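Local coordinates for protein methyltransferase (PDB 2B78) that probably binds RNA and transfers a methyl group from S-adenosylmethionine, although its substrate has not been established, at residues D113-F118 against F174-N179; N184-D189 against R248-A253. All coordinates share one frame; numbering follows the deposited sequence.

Interaction 1. Residues D113-F118 against F174-N179; sequences DCYGDF and FLILEN
The carbonyl O of Y115 receives the N-H of F118, with 3.2 Å between N and O, and also lies against the F174 ring, whose CE1 approaches that same Y115 O to 3.6 Å. The oxygen stands obliquely to the ring. A second, shorter backbone bond, Y115 N to F118 O at 2.7 Å, completes the pair that closes the type II' turn from Y115 to F118. G116 takes the first inner position of this turn with a positive phi of 70°, a value glycine adopts readily. This is the tight hairpin between strands 110-115 and 118-123 of a five-stranded mixed sheet, probably the middle domain that in RlmI-like methyltransferases lies between the PUA-like and Rossmann-fold domains. Against the hairpin lies strand 174-178, from which F174 and I176, two residues apart, both point toward the turn. F174 holds CG between its backbone N and carbonyl carbon (chi1 60°), which brings the ring's CZ to 4.0 Å from CB of Y115. Beside it, CG2 of I176, rather than its longer CG1 branch, reaches the turn: the methyl sits 4.0 Å from the peptide nitrogen of G116 and equally near the carbonyl carbon of Y115. It also meets the Y115 ring at its edge, near the ring plane. A96, on the neighbouring strand 96-101, packs on both Y115 and I176, while V185 reaches Y115 and F174 from strand 181-185. The far end of the tyrosine is anchored elsewhere, its OH hydrogen-bonded to T193 OG1, and the backbone of G116 pairs with T95.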
# COMPACT_ATOMS: atom_id res chain seq x y z
N ASP A 113 1.97 -7.99 -7.94
CA ASP A 113 1.92 -8.73 -6.69
C ASP A 113 1.69 -10.21 -6.99
O ASP A 113 1.13 -10.57 -8.02
CB ASP A 113 0.77 -8.23 -5.81
CG ASP A 113 0.94 -6.79 -5.38
OD1 ASP A 113 2.00 -6.46 -4.82
OD2 ASP A 113 0.00 -5.98 -5.59
N CYS A 114 2.15 -11.06 -6.09
CA CYS A 114 1.91 -12.47 -6.27
C CYS A 114 1.00 -12.86 -5.12
O CYS A 114 1.21 -12.47 -3.97
CB CYS A 114 3.21 -13.27 -6.27
SG CYS A 114 3.94 -13.55 -4.67
N TYR A 115 -0.05 -13.60 -5.46
CA TYR A 115 -1.02 -14.08 -4.50
C TYR A 115 -1.11 -15.59 -4.69
O TYR A 115 -1.94 -16.07 -5.45
CB TYR A 115 -2.39 -13.46 -4.77
CG TYR A 115 -2.58 -12.06 -4.21
CD1 TYR A 115 -3.14 -11.86 -2.94
CD2 TYR A 115 -2.22 -10.94 -4.96
CE1 TYR A 115 -3.34 -10.57 -2.43
CE2 TYR A 115 -2.41 -9.64 -4.45
CZ TYR A 115 -2.97 -9.47 -3.19
OH TYR A 115 -3.21 -8.20 -2.71
N GLY A 116 -0.25 -16.33 -4.00
CA GLY A 116 -0.27 -17.77 -4.16
C GLY A 116 0.22 -18.17 -5.54
O GLY A 116 1.35 -17.86 -5.91
N ASP A 117 -0.64 -18.85 -6.30
CA ASP A 117 -0.27 -19.30 -7.64
C ASP A 117 -0.61 -18.31 -8.75
O ASP A 117 -0.35 -18.58 -9.92
CB ASP A 117 -0.95 -20.63 -7.94
CG ASP A 117 -0.46 -21.75 -7.05
OD1 ASP A 117 0.78 -21.97 -6.99
OD2 ASP A 117 -1.30 -22.41 -6.41
N PHE A 118 -1.18 -17.16 -8.38
CA PHE A 118 -1.56 -16.15 -9.36
C PHE A 118 -0.87 -14.81 -9.13
O PHE A 118 -0.43 -14.51 -8.01
CB PHE A 118 -3.08 -15.96 -9.30
CG PHE A 118 -3.86 -17.19 -9.67
CD1 PHE A 118 -4.20 -17.44 -10.99
CD2 PHE A 118 -4.22 -18.12 -8.69
CE1 PHE A 118 -4.88 -18.61 -11.34
CE2 PHE A 118 -4.90 -19.28 -9.03
CZ PHE A 118 -5.23 -19.53 -10.36
N PHE A 174 -10.01 -16.97 -2.55
CA PHE A 174 -9.16 -18.06 -2.10
C PHE A 174 -8.27 -17.58 -0.96
O PHE A 174 -8.18 -16.38 -0.70
CB PHE A 174 -8.32 -18.61 -3.26
CG PHE A 174 -7.40 -17.60 -3.90
CD1 PHE A 174 -6.10 -17.41 -3.43
CD2 PHE A 174 -7.85 -16.83 -4.97
CE1 PHE A 174 -5.25 -16.46 -4.02
CE2 PHE A 174 -7.01 -15.88 -5.58
CZ PHE A 174 -5.71 -15.69 -5.10
N LEU A 175 -7.60 -18.51 -0.29
CA LEU A 175 -6.73 -18.17 0.83
C LEU A 175 -5.26 -18.11 0.45
O LEU A 175 -4.81 -18.80 -0.47
CB LEU A 175 -6.89 -19.20 1.95
CG LEU A 175 -8.27 -19.46 2.55
CD1 LEU A 175 -8.19 -20.67 3.49
CD2 LEU A 175 -8.78 -18.23 3.27
N ILE A 176 -4.52 -17.26 1.15
CA ILE A 176 -3.08 -17.15 0.98
C ILE A 176 -2.56 -17.17 2.41
O ILE A 176 -3.36 -17.12 3.36
CB ILE A 176 -2.63 -15.86 0.23
CG1 ILE A 176 -3.16 -14.60 0.92
CG2 ILE A 176 -3.12 -15.91 -1.23
CD1 ILE A 176 -2.27 -14.10 2.05
N LEU A 177 -1.25 -17.29 2.58
CA LEU A 177 -0.66 -17.32 3.90
C LEU A 177 0.24 -16.11 4.05
O LEU A 177 0.91 -15.71 3.09
CB LEU A 177 0.17 -18.60 4.08
CG LEU A 177 0.31 -19.21 5.47
CD1 LEU A 177 -1.00 -19.87 5.87
CD2 LEU A 177 1.43 -20.25 5.46
N GLU A 178 0.23 -15.51 5.24
CA GLU A 178 1.09 -14.36 5.54
C GLU A 178 1.49 -14.47 7.00
O GLU A 178 0.63 -14.50 7.88
CB GLU A 178 0.36 -13.03 5.32
CG GLU A 178 1.29 -11.81 5.35
CD GLU A 178 0.54 -10.50 5.48
OE1 GLU A 178 0.03 -10.21 6.59
OE2 GLU A 178 0.46 -9.75 4.49
N ASN A 179 2.80 -14.53 7.25
CA ASN A 179 3.31 -14.67 8.61
C ASN A 179 2.80 -15.98 9.18
O ASN A 179 2.65 -16.13 10.40
CB ASN A 179 2.84 -13.51 9.48
CG ASN A 179 3.41 -12.18 9.04
OD1 ASN A 179 2.71 -11.17 9.01
ND2 ASN A 179 4.70 -12.17 8.72

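Interaction 2. Residues N184-D189 against R248-A253; sequences NVFLND and RALSLA
N184 meets A253 through aliphatic carbon: CB of N184 lies 3.4 Å from CB of A253, a close approach, and CG of N184 is 3.5 Å from the same methyl. CG of N184 is anti to its backbone N (chi1 174°), which places that carbon, too, within contact of the alanine methyl. The second apolar pair lies two residues on, just past the end of the strand, where F186 meets L250, one helical turn back from A253. Both methyls of the leucine reach the phenyl ring: CD2 of L250 is 3.8 Å from CE2 of F186, while CD1 of L250 touches CE2 and CZ of that ring at the same distance. The two side chains cross at about a right angle, with CD2 oblique to the ring. L250 leaves the helix turned partly aside, and its branched end then comes closer to F186. V185, between the two contact residues, points away from the helix and packs on F174 and I176 instead. Polar bonds are made around this apolar seam rather than within it. The carbonyl O of N184 is hydrogen-bonded to H254 NE2, just past the helical segment, and D189 OD2 forms a salt bridge with R246 NH2. R246, like D242, is an S-adenosyl-L-homocysteine contact in a structure of this protein; its side chain lies about 4 Å from that of L250, so the contact borders the cofactor pocket. Helix 247-257 is the beta-alpha-beta crossover of the Rossmann-like sheet linking parallel neighbours 237-242 and 265-269; its S251 and L252 rest on L267, while the L250 and A253 side receives the end of strand 181-185, itself paired with strand 174-178.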
# COMPACT_ATOMS: atom_id res chain seq x y z
N ASN A 184 -8.26 -14.45 3.47
CA ASN A 184 -9.13 -14.63 2.31
C ASN A 184 -8.98 -13.44 1.35
O ASN A 184 -9.16 -12.29 1.75
CB ASN A 184 -10.59 -14.78 2.78
CG ASN A 184 -11.58 -14.84 1.62
OD1 ASN A 184 -12.09 -13.81 1.16
ND2 ASN A 184 -11.86 -16.04 1.15
N VAL A 185 -8.63 -13.73 0.10
CA VAL A 185 -8.45 -12.69 -0.90
C VAL A 185 -9.24 -12.97 -2.18
O VAL A 185 -9.76 -14.08 -2.38
CB VAL A 185 -6.95 -12.50 -1.27
CG1 VAL A 185 -6.14 -12.17 -0.01
CG2 VAL A 185 -6.41 -13.76 -1.94
N PHE A 186 -9.31 -11.96 -3.03
CA PHE A 186 -10.02 -12.05 -4.30
C PHE A 186 -9.27 -11.16 -5.29
O PHE A 186 -8.86 -10.06 -4.94
CB PHE A 186 -11.49 -11.61 -4.11
CG PHE A 186 -11.67 -10.39 -3.22
CD1 PHE A 186 -11.70 -9.11 -3.75
CD2 PHE A 186 -11.83 -10.55 -1.84
CE1 PHE A 186 -11.90 -7.99 -2.93
CE2 PHE A 186 -12.02 -9.44 -1.01
CZ PHE A 186 -12.06 -8.16 -1.55
N LEU A 187 -9.10 -11.65 -6.52
CA LEU A 187 -8.32 -10.91 -7.52
C LEU A 187 -9.08 -10.23 -8.65
O LEU A 187 -8.47 -9.48 -9.42
CB LEU A 187 -7.27 -11.84 -8.15
CG LEU A 187 -6.18 -12.38 -7.23
CD1 LEU A 187 -5.17 -13.14 -8.07
CD2 LEU A 187 -5.52 -11.22 -6.49
N ASN A 188 -10.38 -10.46 -8.76
CA ASN A 188 -11.11 -9.85 -9.86
C ASN A 188 -12.40 -9.16 -9.44
O ASN A 188 -13.40 -9.18 -10.17
CB ASN A 188 -11.37 -10.90 -10.94
CG ASN A 188 -11.72 -10.28 -12.27
OD1 ASN A 188 -11.12 -9.29 -12.69
ND2 ASN A 188 -12.70 -10.87 -12.96
N ASP A 189 -12.38 -8.53 -8.27
CA ASP A 189 -13.55 -7.82 -7.76
C ASP A 189 -13.17 -6.41 -7.30
O ASP A 189 -12.83 -6.18 -6.14
CB ASP A 189 -14.17 -8.62 -6.61
CG ASP A 189 -15.29 -7.88 -5.92
OD1 ASP A 189 -15.87 -6.95 -6.53
OD2 ASP A 189 -15.60 -8.23 -4.76
N ARG A 248 -18.64 -7.39 6.38
CA ARG A 248 -19.04 -8.55 7.19
C ARG A 248 -18.53 -9.89 6.67
O ARG A 248 -17.71 -10.54 7.31
CB ARG A 248 -20.57 -8.62 7.32
CG ARG A 248 -21.21 -7.42 8.01
CD ARG A 248 -22.48 -7.83 8.75
NE ARG A 248 -23.18 -6.71 9.39
CZ ARG A 248 -23.94 -5.83 8.75
NH1 ARG A 248 -24.11 -5.94 7.43
NH2 ARG A 248 -24.56 -4.87 9.42
N ALA A 249 -19.04 -10.31 5.51
CA ALA A 249 -18.63 -11.60 4.96
C ALA A 249 -17.12 -11.71 4.72
O ALA A 249 -16.52 -12.75 5.00
CB ALA A 249 -19.39 -11.85 3.65
N LEU A 250 -16.52 -10.63 4.21
CA LEU A 250 -15.08 -10.62 3.92
C LEU A 250 -14.23 -10.70 5.17
O LEU A 250 -13.10 -11.18 5.13
CB LEU A 250 -14.70 -9.36 3.14
CG LEU A 250 -15.40 -9.17 1.79
CD1 LEU A 250 -14.84 -7.94 1.10
CD2 LEU A 250 -15.17 -10.41 0.93
N SER A 251 -14.76 -10.22 6.28
CA SER A 251 -14.03 -10.28 7.53
C SER A 251 -14.17 -11.67 8.13
O SER A 251 -13.20 -12.25 8.64
CB SER A 251 -14.56 -9.21 8.51
OG SER A 251 -14.35 -7.92 7.98
N LEU A 252 -15.37 -12.22 8.06
CA LEU A 252 -15.66 -13.55 8.59
C LEU A 252 -14.78 -14.62 7.94
O LEU A 252 -14.37 -15.61 8.59
CB LEU A 252 -17.14 -13.89 8.37
CG LEU A 252 -18.18 -13.05 9.12
CD1 LEU A 252 -19.60 -13.38 8.63
CD2 LEU A 252 -18.05 -13.33 10.62
N ALA A 253 -14.49 -14.41 6.66
CA ALA A 253 -13.68 -15.35 5.89
C ALA A 253 -12.29 -15.58 6.47
O ALA A 253 -11.79 -16.70 6.41
CB ALA A 253 -13.56 -14.87 4.46

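Overall arrangement
After an earlier sheet that includes strands 2-5 and 57-63, the chain builds a second mixed sheet that includes 96-101, 110-115 and 118-123. Interaction 1 closes a loop of 55 residues, bringing strand 174-178 back onto the hairpin after strand 110-115. The chain then turns directly into strand 181-185, the antiparallel partner of 174-178, and from its end interaction 2 opens, closing a second loop of 58 residues at helix 247-257. The loops run in series, neither nesting nor crossing. A probable hydrogen bond from V185 N to F174 O joins the two contacts, and L187 packs on Y115 and F118. The two-stranded sheet thereby bridges the sheet of strands 96-101, 110-115 and 118-123 and the Rossmann-like methyltransferase domain.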